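Carbohydrate binding family 6 (Clostridium thermocellum, PDB 5A8C) hydrolyses alpha-L-arabinofuranosidic linkages as a family 43 glycoside hydrolase with a five-bladed beta-propeller fold, probably releasing arabinose from arabinose-containing polysaccharides. Local coordinates at residues F177-I188 with S200-E211; D56-Y66 with D294-C302. All coordinates share one frame; numbering follows the deposited sequence.

Both contacts belong to one five-bladed propeller and approach the same pocket, probably the active site as the three acids D39, D162 and E211 suggest for family 43, from different blades. Contact 1 (F177-I188 with S200-E211) pairs strands of one blade; contact 2 (D56-Y66 with D294-C302) joins pieces 228 residues apart. Their centres lie 26 Å apart and their nearest atoms about 5 Å, without touching. A bound TRS molecule, probably from the crystallisation liquor, links them: E211 of contact 1 and Y66 and R299 of contact 2 all hydrogen-bond to it, with D39, D162 and H268. A calcium ion lies about 8 Å from the E211 side chain and 10 Å from that of R299.

Contact 1 (F177-I188 with S200-E211); sequences FGGNGQNNIRVI and SAMTMSAPRFFE
I185 lays its CG1 over the centre of the F209 ring, 3.5 Å from the centroid and 11° off the normal, a CH-pi contact. With CG anti to its backbone N (chi1 177°), F209 presents a ring face to the isoleucine, whose other branch, CG2, meets M204 CB at 3.8 Å. Beside it V187 CG1 packs against M202 CG and the M204 sulfur, so branched and flexible apolar chains fill one face of the antiparallel pair 185-188 with 200-204. V187 N and O both bond to M202, and M204 N reaches I185 O at 3.0 Å. R186 NH1 reaches that oxygen from the opposite face of its carbonyl plane. NH1 also donates to N183 O and NE to V152 O, which helps hold the guanidinium; in the conformer given, T203 CG2 lies over one of its faces. G178 and G181 have backbone angles that only glycine adopts comfortably, lacking a side chain to meet the preceding carbonyl oxygen. At the open polar edge, S205 OG, in the conformer given, donates to N183 OD1 at 2.7 Å, while Q182 NE2 meets the same oxygen from the other side of the amide plane. Where turns G181-N184 and A206-F209 adjoin, A206 N donates to Q182 O; beyond them N180 N donates to F210 O. On the apolar face, F224 of strand 221-228 touches I185 and M204, and Y174 and Y176 of strand 173-178 touch V187.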
loop_
_atom_site.group_PDB
_atom_site.type_symbol
_atom_site.label_atom_id
_atom_site.label_comp_id
_atom_site.label_asym_id
_atom_site.label_seq_id
_atom_site.Cartn_x
_atom_site.Cartn_y
_atom_site.Cartn_z
ATOM N N PHE A 177 -10.266 0.194 -2.399
ATOM C CA PHE A 177 -10.149 -0.208 -1.001
ATOM C C PHE A 177 -10.979 -1.481 -0.796
ATOM O O PHE A 177 -11.686 -1.927 -1.704
ATOM C CB PHE A 177 -10.586 0.929 -0.047
ATOM C CG PHE A 177 -12.014 1.379 -0.245
ATOM C CD1 PHE A 177 -12.332 2.310 -1.228
ATOM C CD2 PHE A 177 -13.014 0.949 0.594
ATOM C CE1 PHE A 177 -13.652 2.768 -1.381
ATOM C CE2 PHE A 177 -14.319 1.403 0.471
ATOM C CZ PHE A 177 -14.617 2.330 -0.508
ATOM N N GLY A 178 -10.880 -2.020 0.399
ATOM C CA GLY A 178 -11.644 -3.207 0.739
ATOM C C GLY A 178 -10.769 -4.347 1.209
ATOM O O GLY A 178 -9.545 -4.240 1.347
ATOM N N GLY A 179 -11.394 -5.497 1.430
ATOM C CA GLY A 179 -10.699 -6.634 1.927
ATOM C C GLY A 179 -11.639 -7.796 2.198
ATOM O O GLY A 179 -12.831 -7.611 2.375
ATOM N N ASN A 180 -11.077 -8.992 2.198
ATOM C CA ASN A 180 -11.707 -10.218 2.652
ATOM C C ASN A 180 -12.833 -10.675 1.726
ATOM O O ASN A 180 -13.951 -10.941 2.160
ATOM C CB ASN A 180 -12.219 -10.119 4.080
ATOM C CG ASN A 180 -12.582 -11.444 4.650
ATOM O OD1 ASN A 180 -12.002 -12.466 4.316
ATOM N ND2 ASN A 180 -13.551 -11.448 5.535
ATOM N N GLY A 181 -12.549 -10.812 0.444
ATOM C CA GLY A 181 -13.480 -11.495 -0.483
ATOM C C GLY A 181 -13.365 -10.998 -1.873
ATOM O O GLY A 181 -13.156 -9.824 -2.137
ATOM N N GLN A 182 -13.620 -11.929 -2.817
ATOM C CA GLN A 182 -13.595 -11.644 -4.228
ATOM C C GLN A 182 -14.340 -10.392 -4.616
ATOM O O GLN A 182 -13.891 -9.640 -5.484
ATOM C CB GLN A 182 -14.147 -12.838 -5.007
ATOM C CG GLN A 182 -14.290 -12.608 -6.480
ATOM C CD GLN A 182 -15.053 -13.717 -7.132
ATOM O OE1 GLN A 182 -14.565 -14.821 -7.265
ATOM N NE2 GLN A 182 -16.283 -13.440 -7.554
ATOM N N ASN A 183 -15.527 -10.185 -4.051
ATOM C CA ASN A 183 -16.404 -9.072 -4.416
ATOM C C ASN A 183 -16.401 -7.955 -3.375
ATOM O O ASN A 183 -17.301 -7.115 -3.384
ATOM C CB ASN A 183 -17.847 -9.618 -4.629
ATOM C CG ASN A 183 -17.875 -10.716 -5.614
ATOM O OD1 ASN A 183 -17.243 -10.648 -6.680
ATOM N ND2 ASN A 183 -18.449 -11.820 -5.238
ATOM N N ASN A 184 -15.400 -7.953 -2.499
ATOM C CA ASN A 184 -15.265 -6.964 -1.450
ATOM C C ASN A 184 -14.239 -5.882 -1.785
ATOM O O ASN A 184 -13.657 -5.287 -0.878
ATOM C CB ASN A 184 -14.972 -7.635 -0.091
ATOM C CG ASN A 184 -16.252 -8.108 0.581
ATOM O OD1 ASN A 184 -17.342 -7.675 0.266
ATOM N ND2 ASN A 184 -16.132 -8.970 1.564
ATOM N N ILE A 185 -14.075 -5.593 -3.064
ATOM C CA ILE A 185 -13.321 -4.430 -3.512
ATOM C C ILE A 185 -14.317 -3.317 -3.802
ATOM O O ILE A 185 -15.408 -3.530 -4.365
ATOM C CB ILE A 185 -12.553 -4.728 -4.820
ATOM C CG1 ILE A 185 -11.696 -5.971 -4.727
ATOM C CG2 ILE A 185 -11.741 -3.505 -5.233
ATOM C CD1 ILE A 185 -11.278 -6.540 -6.047
ATOM N N ARG A 186 -13.952 -2.108 -3.414
ATOM C CA ARG A 186 -14.702 -0.910 -3.759
ATOM C C ARG A 186 -13.763 0.107 -4.383
ATOM O O ARG A 186 -12.564 0.125 -4.098
ATOM C CB ARG A 186 -15.368 -0.308 -2.526
ATOM C CG ARG A 186 -16.389 -1.209 -1.856
ATOM C CD ARG A 186 -17.653 -1.425 -2.670
ATOM N NE ARG A 186 -18.626 -2.288 -2.001
ATOM C CZ ARG A 186 -18.615 -3.613 -2.017
ATOM N NH1 ARG A 186 -17.691 -4.276 -2.676
ATOM N NH2 ARG A 186 -19.563 -4.292 -1.387
ATOM N N VAL A 187 -14.314 0.972 -5.223
ATOM C CA VAL A 187 -13.578 2.100 -5.754
ATOM C C VAL A 187 -14.496 3.309 -5.755
ATOM O O VAL A 187 -15.665 3.225 -6.137
ATOM C CB VAL A 187 -12.955 1.807 -7.141
ATOM C CG1 VAL A 187 -14.000 1.367 -8.184
ATOM C CG2 VAL A 187 -12.147 2.970 -7.642
ATOM N N ILE A 188 -13.982 4.443 -5.321
ATOM C CA ILE A 188 -14.738 5.692 -5.284
ATOM C C ILE A 188 -13.903 6.813 -5.873
ATOM O O ILE A 188 -12.679 6.853 -5.710
ATOM C CB ILE A 188 -15.204 6.019 -3.861
ATOM C CG1 ILE A 188 -16.300 7.127 -3.850
ATOM C CG2 ILE A 188 -14.043 6.364 -2.928
ATOM C CD1 ILE A 188 -17.032 7.222 -2.531
ATOM N N SER A 200 -20.739 7.911 -5.535
ATOM C CA SER A 200 -20.835 6.684 -4.772
ATOM C C SER A 200 -19.656 5.737 -5.110
ATOM O O SER A 200 -19.115 5.761 -6.207
ATOM C CB SER A 200 -22.152 6.005 -5.079
ATOM O OG SER A 200 -23.223 6.828 -4.624
ATOM N N ALA A 201 -19.358 4.888 -4.155
ATOM C CA ALA A 201 -18.420 3.790 -4.422
ATOM C C ALA A 201 -19.106 2.782 -5.349
ATOM O O ALA A 201 -20.335 2.654 -5.389
ATOM C CB ALA A 201 -18.006 3.124 -3.126
ATOM N N MET A 202 -18.273 2.087 -6.084
ATOM C CA MET A 202 -18.733 1.002 -6.893
ATOM C C MET A 202 -17.947 -0.257 -6.549
ATOM O O MET A 202 -16.869 -0.201 -5.943
ATOM C CB MET A 202 -18.793 1.358 -8.311
ATOM C CG MET A 202 -17.495 1.360 -8.858
ATOM S SD MET A 202 -17.287 1.697 -10.625
ATOM C CE MET A 202 -17.571 3.405 -10.452
ATOM N N THR A 203 -18.491 -1.402 -6.938
ATOM C CA THR A 203 -17.882 -2.681 -6.650
ATOM C C THR A 203 -17.043 -3.185 -7.773
ATOM O O THR A 203 -17.324 -2.960 -8.957
ATOM C CB THR A 203 -18.980 -3.718 -6.377
ATOM O OG1 THR A 203 -19.807 -4.010 -7.494
ATOM C CG2 THR A 203 -19.663 -3.260 -5.151
ATOM N N MET A 204 -15.910 -3.835 -7.355
ATOM C CA MET A 204 -15.080 -4.597 -8.285
ATOM C C MET A 204 -14.919 -5.997 -7.754
ATOM O O MET A 204 -15.187 -6.286 -6.595
ATOM C CB MET A 204 -13.696 -3.938 -8.478
ATOM C CG MET A 204 -13.733 -2.604 -9.139
ATOM S SD MET A 204 -12.176 -1.742 -9.206
ATOM C CE MET A 204 -11.169 -2.935 -10.084
ATOM N N SER A 205 -14.431 -6.883 -8.611
ATOM C CA SER A 205 -14.184 -8.263 -8.239
ATOM C C SER A 205 -12.823 -8.725 -8.773
ATOM O O SER A 205 -12.433 -8.394 -9.883
ATOM C CB SER A 205 -15.267 -9.210 -8.801
ATOM O OG SER A 205 -16.584 -8.805 -8.514
ATOM N N ALA A 206 -12.128 -9.484 -7.941
ATOM C CA ALA A 206 -10.846 -10.082 -8.358
ATOM C C ALA A 206 -10.734 -11.427 -7.686
ATOM O O ALA A 206 -11.069 -11.578 -6.518
ATOM C CB ALA A 206 -9.641 -9.211 -7.945
ATOM N N PRO A 207 -10.185 -12.435 -8.392
ATOM C CA PRO A 207 -10.136 -13.763 -7.834
ATOM C C PRO A 207 -9.374 -13.785 -6.505
ATOM O O PRO A 207 -8.221 -13.343 -6.413
ATOM C CB PRO A 207 -9.403 -14.567 -8.914
ATOM C CG PRO A 207 -9.574 -13.836 -10.152
ATOM C CD PRO A 207 -9.687 -12.408 -9.793
ATOM N N ARG A 208 -9.994 -14.338 -5.480
ATOM C CA ARG A 208 -9.349 -14.577 -4.218
ATOM C C ARG A 208 -8.862 -13.283 -3.533
ATOM O O ARG A 208 -7.915 -13.313 -2.742
ATOM C CB ARG A 208 -8.233 -15.635 -4.368
ATOM C CG ARG A 208 -8.819 -16.988 -4.777
ATOM C CD ARG A 208 -7.804 -17.966 -5.369
ATOM N NE ARG A 208 -7.290 -17.506 -6.653
ATOM C CZ ARG A 208 -6.109 -16.924 -6.820
ATOM N NH1 ARG A 208 -5.283 -16.690 -5.798
ATOM N NH2 ARG A 208 -5.805 -16.515 -8.033
ATOM N N PHE A 209 -9.478 -12.157 -3.838
ATOM C CA PHE A 209 -9.031 -10.898 -3.254
ATOM C C PHE A 209 -9.063 -10.944 -1.732
ATOM O O PHE A 209 -10.093 -11.324 -1.127
ATOM C CB PHE A 209 -9.961 -9.741 -3.729
ATOM C CG PHE A 209 -9.623 -8.425 -3.126
ATOM C CD1 PHE A 209 -8.494 -7.715 -3.546
ATOM C CD2 PHE A 209 -10.389 -7.884 -2.118
ATOM C CE1 PHE A 209 -8.166 -6.492 -2.978
ATOM C CE2 PHE A 209 -10.078 -6.667 -1.567
ATOM C CZ PHE A 209 -8.948 -5.980 -1.968
ATOM N N PHE A 210 -7.977 -10.463 -1.111
ATOM C CA PHE A 210 -7.864 -10.466 0.333
ATOM C C PHE A 210 -7.604 -9.088 0.898
ATOM O O PHE A 210 -8.286 -8.672 1.836
ATOM C CB PHE A 210 -6.780 -11.487 0.765
ATOM C CG PHE A 210 -6.750 -11.838 2.200
ATOM C CD1 PHE A 210 -7.795 -12.555 2.799
ATOM C CD2 PHE A 210 -5.643 -11.516 2.979
ATOM C CE1 PHE A 210 -7.718 -12.954 4.132
ATOM C CE2 PHE A 210 -5.568 -11.877 4.332
ATOM C CZ PHE A 210 -6.590 -12.613 4.874
ATOM N N GLU A 211 -6.566 -8.409 0.406
ATOM C CA GLU A 211 -6.306 -7.050 0.913
ATOM C C GLU A 211 -5.327 -6.366 -0.079
ATOM O O GLU A 211 -5.059 -6.919 -1.144
ATOM C CB GLU A 211 -5.823 -7.074 2.382
ATOM C CG GLU A 211 -4.558 -7.836 2.501
ATOM C CD GLU A 211 -4.185 -8.335 3.965
ATOM O OE1 GLU A 211 -4.710 -7.872 5.023
ATOM O OE2 GLU A 211 -3.171 -9.079 3.963
HETATM O O HOH W 1 -12.411 -15.813 -5.836
HETATM O O HOH W 2 -18.376 -7.220 -6.573
#

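Contact 2 (D56-Y66 with D294-C302). With TRS (2-amino-2-hydroxymethyl-propane-1,3-diol), chain C.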
loop_
_atom_site.group_PDB
_atom_site.type_symbol
_atom_site.label_atom_id
_atom_site.label_comp_id
_atom_site.label_asym_id
_atom_site.label_seq_id
_atom_site.Cartn_x
_atom_site.Cartn_y
_atom_site.Cartn_z
ATOM N N ASP A 56 5.340 -1.101 12.286
ATOM C CA ASP A 56 5.092 -2.193 13.203
ATOM C C ASP A 56 5.807 -1.880 14.513
ATOM O O ASP A 56 7.038 -1.937 14.562
ATOM C CB ASP A 56 5.621 -3.544 12.647
ATOM C CG ASP A 56 4.691 -4.285 11.716
ATOM O OD1 ASP A 56 3.460 -4.063 11.723
ATOM O OD2 ASP A 56 5.241 -5.186 11.011
ATOM N N SER A 57 5.074 -1.557 15.554
ATOM C CA SER A 57 5.696 -1.250 16.841
ATOM C C SER A 57 6.465 -2.459 17.369
ATOM O O SER A 57 6.105 -3.606 17.130
ATOM C CB SER A 57 4.658 -0.886 17.870
ATOM O OG SER A 57 3.911 0.246 17.446
ATOM N N ASP A 58 7.563 -2.215 18.086
ATOM C CA ASP A 58 8.244 -3.313 18.725
ATOM C C ASP A 58 7.250 -4.159 19.518
ATOM O O ASP A 58 6.387 -3.631 20.225
ATOM C CB ASP A 58 9.329 -2.760 19.635
ATOM C CG ASP A 58 10.435 -2.052 18.863
ATOM O OD1 ASP A 58 10.602 -2.247 17.649
ATOM O OD2 ASP A 58 11.161 -1.254 19.533
ATOM N N ALA A 59 7.400 -5.463 19.436
ATOM C CA ALA A 59 6.455 -6.394 20.041
ATOM C C ALA A 59 6.275 -6.182 21.526
ATOM O O ALA A 59 7.269 -5.904 22.210
ATOM C CB ALA A 59 6.847 -7.835 19.762
ATOM N N THR A 60 5.052 -6.341 21.997
ATOM C CA THR A 60 4.749 -6.207 23.408
ATOM C C THR A 60 4.248 -7.523 23.958
ATOM O O THR A 60 3.607 -8.281 23.235
ATOM C CB THR A 60 3.665 -5.124 23.613
ATOM O OG1 THR A 60 2.524 -5.421 22.823
ATOM C CG2 THR A 60 4.134 -3.781 23.212
ATOM N N PRO A 61 4.450 -7.793 25.256
ATOM C CA PRO A 61 3.871 -8.986 25.850
ATOM C C PRO A 61 2.354 -8.943 25.802
ATOM O O PRO A 61 1.740 -7.931 26.134
ATOM C CB PRO A 61 4.402 -8.980 27.274
ATOM C CG PRO A 61 5.596 -8.097 27.247
ATOM C CD PRO A 61 5.348 -7.096 26.192
ATOM N N GLY A 62 1.785 -10.043 25.320
ATOM C CA GLY A 62 0.348 -10.122 25.129
ATOM C C GLY A 62 -0.161 -9.739 23.761
ATOM O O GLY A 62 -1.354 -9.872 23.499
ATOM N N GLN A 63 0.706 -9.255 22.888
ATOM C CA GLN A 63 0.275 -8.794 21.599
ATOM C C GLN A 63 -0.313 -9.900 20.766
ATOM O O GLN A 63 0.318 -10.932 20.555
ATOM C CB GLN A 63 1.467 -8.190 20.829
ATOM C CG GLN A 63 1.051 -7.589 19.500
ATOM C CD GLN A 63 2.137 -6.753 18.879
ATOM O OE1 GLN A 63 3.221 -6.556 19.445
ATOM N NE2 GLN A 63 1.894 -6.237 17.707
ATOM N N SER A 64 -1.526 -9.671 20.263
ATOM C CA SER A 64 -2.206 -10.669 19.436
ATOM C C SER A 64 -2.903 -10.031 18.232
ATOM O O SER A 64 -3.768 -10.636 17.621
ATOM C CB SER A 64 -3.175 -11.467 20.270
ATOM O OG SER A 64 -4.160 -10.603 20.798
ATOM N N THR A 65 -2.527 -8.806 17.894
ATOM C CA THR A 65 -2.967 -8.152 16.679
ATOM C C THR A 65 -1.938 -7.048 16.377
ATOM O O THR A 65 -0.931 -6.887 17.069
ATOM C CB THR A 65 -4.418 -7.637 16.795
ATOM O OG1 THR A 65 -4.824 -7.201 15.488
ATOM C CG2 THR A 65 -4.502 -6.521 17.742
ATOM N N TYR A 66 -2.200 -6.336 15.294
ATOM C CA TYR A 66 -1.351 -5.253 14.870
ATOM C C TYR A 66 -1.162 -4.215 15.967
ATOM O O TYR A 66 -2.059 -3.999 16.792
ATOM C CB TYR A 66 -1.937 -4.573 13.626
ATOM C CG TYR A 66 -2.150 -5.515 12.470
ATOM C CD1 TYR A 66 -1.081 -5.980 11.728
ATOM C CD2 TYR A 66 -3.409 -5.957 12.133
ATOM C CE1 TYR A 66 -1.240 -6.885 10.696
ATOM C CE2 TYR A 66 -3.599 -6.850 11.088
ATOM C CZ TYR A 66 -2.509 -7.281 10.366
ATOM O OH TYR A 66 -2.635 -8.125 9.305
ATOM N N ASP A 294 9.803 -12.445 17.366
ATOM C CA ASP A 294 8.519 -12.913 16.892
ATOM C C ASP A 294 8.190 -12.230 15.567
ATOM O O ASP A 294 8.053 -11.007 15.529
ATOM C CB ASP A 294 7.455 -12.626 17.917
ATOM C CG ASP A 294 6.096 -13.204 17.533
ATOM O OD1 ASP A 294 5.845 -13.564 16.355
ATOM O OD2 ASP A 294 5.302 -13.318 18.486
ATOM N N PRO A 295 8.077 -12.970 14.445
ATOM C CA PRO A 295 7.983 -12.285 13.154
ATOM C C PRO A 295 6.576 -11.859 12.783
ATOM O O PRO A 295 6.422 -11.130 11.802
ATOM C CB PRO A 295 8.436 -13.380 12.205
ATOM C CG PRO A 295 7.971 -14.639 12.828
ATOM C CD PRO A 295 8.173 -14.434 14.303
ATOM N N VAL A 296 5.524 -12.263 13.507
ATOM C CA VAL A 296 4.172 -12.053 12.986
ATOM C C VAL A 296 3.868 -10.593 12.728
ATOM O O VAL A 296 3.278 -10.252 11.690
ATOM C CB VAL A 296 3.112 -12.728 13.880
ATOM C CG1 VAL A 296 1.695 -12.419 13.394
ATOM C CG2 VAL A 296 3.330 -14.206 13.917
ATOM N N TYR A 297 4.204 -9.735 13.679
ATOM C CA TYR A 297 3.922 -8.292 13.616
ATOM C C TYR A 297 5.223 -7.487 13.658
ATOM O O TYR A 297 5.230 -6.351 14.161
ATOM C CB TYR A 297 3.013 -7.838 14.744
ATOM C CG TYR A 297 1.699 -8.600 14.774
ATOM C CD1 TYR A 297 0.745 -8.423 13.789
ATOM C CD2 TYR A 297 1.439 -9.496 15.780
ATOM C CE1 TYR A 297 -0.453 -9.101 13.802
ATOM C CE2 TYR A 297 0.234 -10.212 15.803
ATOM C CZ TYR A 297 -0.666 -10.028 14.797
ATOM O OH TYR A 297 -1.855 -10.758 14.786
ATOM N N GLN A 298 6.324 -8.049 13.142
ATOM C CA GLN A 298 7.610 -7.349 13.104
ATOM C C GLN A 298 8.213 -7.562 11.741
ATOM O O GLN A 298 9.131 -8.365 11.538
ATOM C CB GLN A 298 8.526 -7.760 14.244
ATOM C CG GLN A 298 8.019 -7.207 15.589
ATOM C CD GLN A 298 8.876 -7.532 16.787
ATOM O OE1 GLN A 298 9.216 -6.633 17.558
ATOM N NE2 GLN A 298 9.133 -8.812 17.008
ATOM N N ARG A 299 7.702 -6.810 10.755
ATOM C CA ARG A 299 8.058 -6.919 9.347
ATOM C C ARG A 299 9.167 -5.920 8.995
ATOM O O ARG A 299 9.478 -5.020 9.763
ATOM C CB ARG A 299 6.812 -6.711 8.502
ATOM C CG ARG A 299 5.788 -7.838 8.666
ATOM C CD ARG A 299 4.415 -7.489 8.185
ATOM N NE ARG A 299 3.697 -6.663 9.147
ATOM C CZ ARG A 299 2.454 -6.247 8.933
ATOM N NH1 ARG A 299 1.733 -6.737 7.940
ATOM N NH2 ARG A 299 1.929 -5.321 9.708
ATOM N N ASN A 300 9.713 -6.069 7.787
ATOM C CA ASN A 300 10.630 -5.061 7.243
ATOM C C ASN A 300 10.376 -4.879 5.763
ATOM O O ASN A 300 10.105 -5.843 5.020
ATOM C CB ASN A 300 12.096 -5.398 7.520
ATOM C CG ASN A 300 12.492 -6.736 6.923
ATOM O OD1 ASN A 300 12.377 -7.786 7.543
ATOM N ND2 ASN A 300 12.972 -6.698 5.679
ATOM N N VAL A 301 10.545 -3.646 5.308
ATOM C CA VAL A 301 10.397 -3.314 3.894
ATOM C C VAL A 301 11.469 -3.973 3.053
ATOM O O VAL A 301 12.623 -4.162 3.452
ATOM C CB VAL A 301 10.362 -1.796 3.725
ATOM C CG1 VAL A 301 11.675 -1.131 4.150
ATOM C CG2 VAL A 301 9.983 -1.345 2.339
ATOM N N CYS A 302 11.123 -4.257 1.788
ATOM C CA CYS A 302 11.956 -4.818 0.745
ATOM C C CYS A 302 11.696 -4.095 -0.574
ATOM O O CYS A 302 10.616 -3.547 -0.767
ATOM C CB CYS A 302 11.702 -6.319 0.572
ATOM S SG CYS A 302 12.068 -7.378 1.969
HETATM C C TRS C . -2.736 -5.180 6.858
HETATM C C1 TRS C . -4.229 -4.992 7.098
HETATM C C2 TRS C . -2.342 -4.585 5.515
HETATM C C3 TRS C . -1.900 -4.571 8.019
HETATM N N TRS C . -2.443 -6.662 6.809
HETATM O O1 TRS C . -4.520 -3.598 7.054
HETATM O O2 TRS C . -2.840 -5.377 4.432
HETATM O O3 TRS C . -0.541 -4.883 7.965
HETATM O O HOH W 3 3.943 -4.884 16.078
#
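D56 and R299 meet as a side-on salt bridge at the TRS pocket, probably the active site, of this five-bladed propeller, where the loop after strand 48-56 meets the segment leading into strand 300-306. The side chains cross at about a right angle, yet the carboxylate and guanidinium planes lie only 13° apart, so both bonds run nearly in plane: R299 NH2 to D56 OD1 at 2.8 Å and R299 NE to D56 OD2 at 2.8 Å, each on a syn lone pair. The anti lone pair of OD2 receives the backbone N of R299, so three bonds hold the carboxylate. An arginine suits this place because NE and NH2 grip the aspartate, while NH1 and NH2 both donate to O3 of the bound TRS; NH1 also bonds N266.

Y297 turns its edge to the face of Y66 in a T-shaped pair, centroids 5.3 Å apart and planes at 75°. With CG beside its own backbone N (chi1 -57°), Y297 lies against the loop, its face over the T65 carbonyl; V296 CG1 covers the other face. The opposite face of Y66 carries TRS C3, and its hydroxyl accepts from TRS N, so this tyrosine lines the TRS pocket, held from behind by Y297. The extended chain of Q63 carries its amide across Y297 CB, with amide and ring planes 8° apart; NE2 donates to T65 O, and OE1 accepts from T60 N, which pins the loop on itself. Farther out, Q298 OE1 accepts from A59 N, met from above its carbonyl plane. One water bridges both segments, donating to S57 O and Y297 O and accepting from Q63 NE2 at 2.9 Å.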